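Local coordinates for Dot/Icm T4SS effector (Legionella pneumophila, PDB 6VVE), which is an effector kinase that host inositol hexakisphosphate activates, and holds ADP and manganese in its nucleotide site, at residues A[164-169]-A[230-235]. Residues are numbered along the deposited sequence; the frame is centred on the assembly and turned at random.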
loop_
_atom_site.group_PDB
_atom_site.type_symbol
_atom_site.label_atom_id
_atom_site.label_comp_id
_atom_site.label_asym_id
_atom_site.label_seq_id
_atom_site.Cartn_x
_atom_site.Cartn_y
_atom_site.Cartn_z
ATOM N N GLU A 164 11.303 6.485 -5.218
ATOM C CA GLU A 164 9.993 7.121 -5.260
ATOM C C GLU A 164 8.942 6.260 -4.569
ATOM O O GLU A 164 8.055 6.778 -3.880
ATOM C CB GLU A 164 9.597 7.398 -6.711
ATOM C CG GLU A 164 8.330 8.224 -6.856
ATOM C CD GLU A 164 7.964 8.494 -8.304
ATOM O OE1 GLU A 164 8.719 8.070 -9.204
ATOM O OE2 GLU A 164 6.915 9.131 -8.542
ATOM N N PHE A 165 9.026 4.937 -4.728
ATOM C CA PHE A 165 8.080 4.075 -4.033
ATOM C C PHE A 165 8.270 4.147 -2.522
ATOM O O PHE A 165 7.293 4.215 -1.768
ATOM C CB PHE A 165 8.231 2.625 -4.488
ATOM C CG PHE A 165 7.464 1.656 -3.632
ATOM C CD1 PHE A 165 6.118 1.424 -3.855
ATOM C CD2 PHE A 165 8.091 1.007 -2.567
ATOM C CE1 PHE A 165 5.413 0.538 -3.055
ATOM C CE2 PHE A 165 7.392 0.135 -1.762
ATOM C CZ PHE A 165 6.050 -0.105 -2.004
ATOM N N VAL A 166 9.522 4.137 -2.063
ATOM C CA VAL A 166 9.801 4.160 -0.628
ATOM C C VAL A 166 9.247 5.432 0.003
ATOM O O VAL A 166 8.621 5.391 1.072
ATOM C CB VAL A 166 11.310 4.013 -0.370
ATOM C CG1 VAL A 166 11.656 4.448 1.035
ATOM C CG2 VAL A 166 11.735 2.569 -0.607
ATOM N N LEU A 167 9.484 6.583 -0.637
ATOM C CA LEU A 167 8.969 7.843 -0.101
ATOM C C LEU A 167 7.443 7.851 -0.106
ATOM O O LEU A 167 6.807 8.413 0.794
ATOM C CB LEU A 167 9.514 9.017 -0.906
ATOM C CG LEU A 167 11.022 9.253 -0.799
ATOM C CD1 LEU A 167 11.453 10.362 -1.732
ATOM C CD2 LEU A 167 11.428 9.551 0.632
ATOM N N ALA A 168 6.832 7.237 -1.119
ATOM C CA ALA A 168 5.375 7.105 -1.110
ATOM C C ALA A 168 4.914 6.217 0.042
ATOM O O ALA A 168 3.910 6.511 0.708
ATOM C CB ALA A 168 4.888 6.547 -2.447
ATOM N N LEU A 169 5.631 5.113 0.283
ATOM C CA LEU A 169 5.272 4.239 1.396
ATOM C C LEU A 169 5.478 4.944 2.733
ATOM O O LEU A 169 4.701 4.736 3.680
ATOM C CB LEU A 169 6.088 2.958 1.337
ATOM C CG LEU A 169 5.862 1.933 2.447
ATOM C CD1 LEU A 169 4.401 1.518 2.493
ATOM C CD2 LEU A 169 6.771 0.715 2.239
ATOM N N ASP A 230 7.876 2.366 10.562
ATOM C CA ASP A 230 9.221 2.375 10.001
ATOM C C ASP A 230 9.362 1.408 8.836
ATOM O O ASP A 230 10.479 1.150 8.383
ATOM C CB ASP A 230 10.255 2.037 11.084
ATOM C CG ASP A 230 10.309 3.100 12.186
ATOM O OD1 ASP A 230 9.800 4.225 11.955
ATOM O OD2 ASP A 230 10.853 2.808 13.276
ATOM N N GLN A 231 8.249 0.860 8.352
ATOM C CA GLN A 231 8.278 -0.099 7.254
ATOM C C GLN A 231 9.104 0.420 6.089
ATOM O O GLN A 231 9.984 -0.283 5.571
ATOM C CB GLN A 231 6.835 -0.382 6.818
ATOM C CG GLN A 231 6.635 -1.550 5.905
ATOM C CD GLN A 231 5.162 -1.820 5.672
ATOM O OE1 GLN A 231 4.453 -1.001 5.086
ATOM N NE2 GLN A 231 4.689 -2.952 6.163
ATOM N N TRP A 232 8.821 1.650 5.658
ATOM C CA TRP A 232 9.515 2.237 4.516
ATOM C C TRP A 232 11.029 2.159 4.679
ATOM O O TRP A 232 11.761 1.955 3.700
ATOM C CB TRP A 232 9.087 3.700 4.355
ATOM C CG TRP A 232 9.483 4.532 5.534
ATOM C CD1 TRP A 232 8.780 4.696 6.694
ATOM C CD2 TRP A 232 10.678 5.304 5.676
ATOM N NE1 TRP A 232 9.472 5.524 7.554
ATOM C CE2 TRP A 232 10.639 5.908 6.947
ATOM C CE3 TRP A 232 11.785 5.531 4.859
ATOM C CZ2 TRP A 232 11.656 6.743 7.407
ATOM C CZ3 TRP A 232 12.798 6.368 5.320
ATOM C CH2 TRP A 232 12.725 6.956 6.580
ATOM N N LEU A 233 11.519 2.328 5.910
ATOM C CA LEU A 233 12.960 2.319 6.141
ATOM C C LEU A 233 13.540 0.928 5.947
ATOM O O LEU A 233 14.654 0.785 5.414
ATOM C CB LEU A 233 13.256 2.834 7.545
ATOM C CG LEU A 233 14.717 2.985 7.955
ATOM C CD1 LEU A 233 15.391 4.081 7.156
ATOM C CD2 LEU A 233 14.818 3.268 9.461
ATOM N N TYR A 234 12.805 -0.109 6.373
ATOM C CA TYR A 234 13.304 -1.474 6.224
ATOM C C TYR A 234 13.461 -1.839 4.751
ATOM O O TYR A 234 14.464 -2.448 4.352
ATOM C CB TYR A 234 12.359 -2.471 6.892
ATOM C CG TYR A 234 11.971 -2.162 8.321
ATOM C CD1 TYR A 234 12.738 -1.316 9.116
ATOM C CD2 TYR A 234 10.846 -2.750 8.888
ATOM C CE1 TYR A 234 12.376 -1.036 10.416
ATOM C CE2 TYR A 234 10.482 -2.492 10.199
ATOM C CZ TYR A 234 11.240 -1.624 10.952
ATOM O OH TYR A 234 10.858 -1.364 12.243
ATOM N N VAL A 235 12.471 -1.480 3.929
ATOM C CA VAL A 235 12.536 -1.786 2.503
ATOM C C VAL A 235 13.753 -1.117 1.874
ATOM O O VAL A 235 14.537 -1.754 1.153
ATOM C CB VAL A 235 11.232 -1.357 1.803
ATOM C CG1 VAL A 235 11.333 -1.591 0.307
ATOM C CG2 VAL A 235 10.038 -2.102 2.389
#
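Leu169 reaches straight at the start of helix 231-239 and, with Trp232, makes the tight part of this contact. Its CG lies anti to the backbone N (chi1 179°), which sends it toward that helix, and the methyls then split: CD2 sits 3.9 Å from Trp232 CA, while CD1 meets the amide of Gln231, 3.6 Å from OE1, with the two side chains crossing at about a right angle. That touch is van der Waals only; the polar end of Gln231 has its bonds outside this pair, NE2 giving one to the His179 carbonyl. One turn back, Val166 lies beside Trp232, and here the alpha carbons come closest, 5.5 Å apart, with Trp232 CB 3.7 Å from Val166 O. Val166 CG1 lies 3.7 Å from Trp232 O and meets the indole at its edge, near the ring plane, at CE3. With chi1 at 63°, the indole turns off to one side of the helix pair, where NE1 hydrogen-bonds Ser269 OG and Lys170 makes a cation-pi contact. These helices belong to the helical C-terminal lobe of a kinase fold, beyond the ADP cleft; segments 164-169 and 231-235 run nearly antiparallel, at 161°, with axes 8.8 Å apart and no hydrogen bond between them. Packing slackens toward Val235, whose CG1 stays 4.3 Å from Val166 CG2 and whose CG2 is 4.3 Å from Leu169 CD2. Even this looser end is shut off from solvent, as all five touching residues are buried: strand 194-196 closes in there, Leu194 touching both Val235 and Phe165.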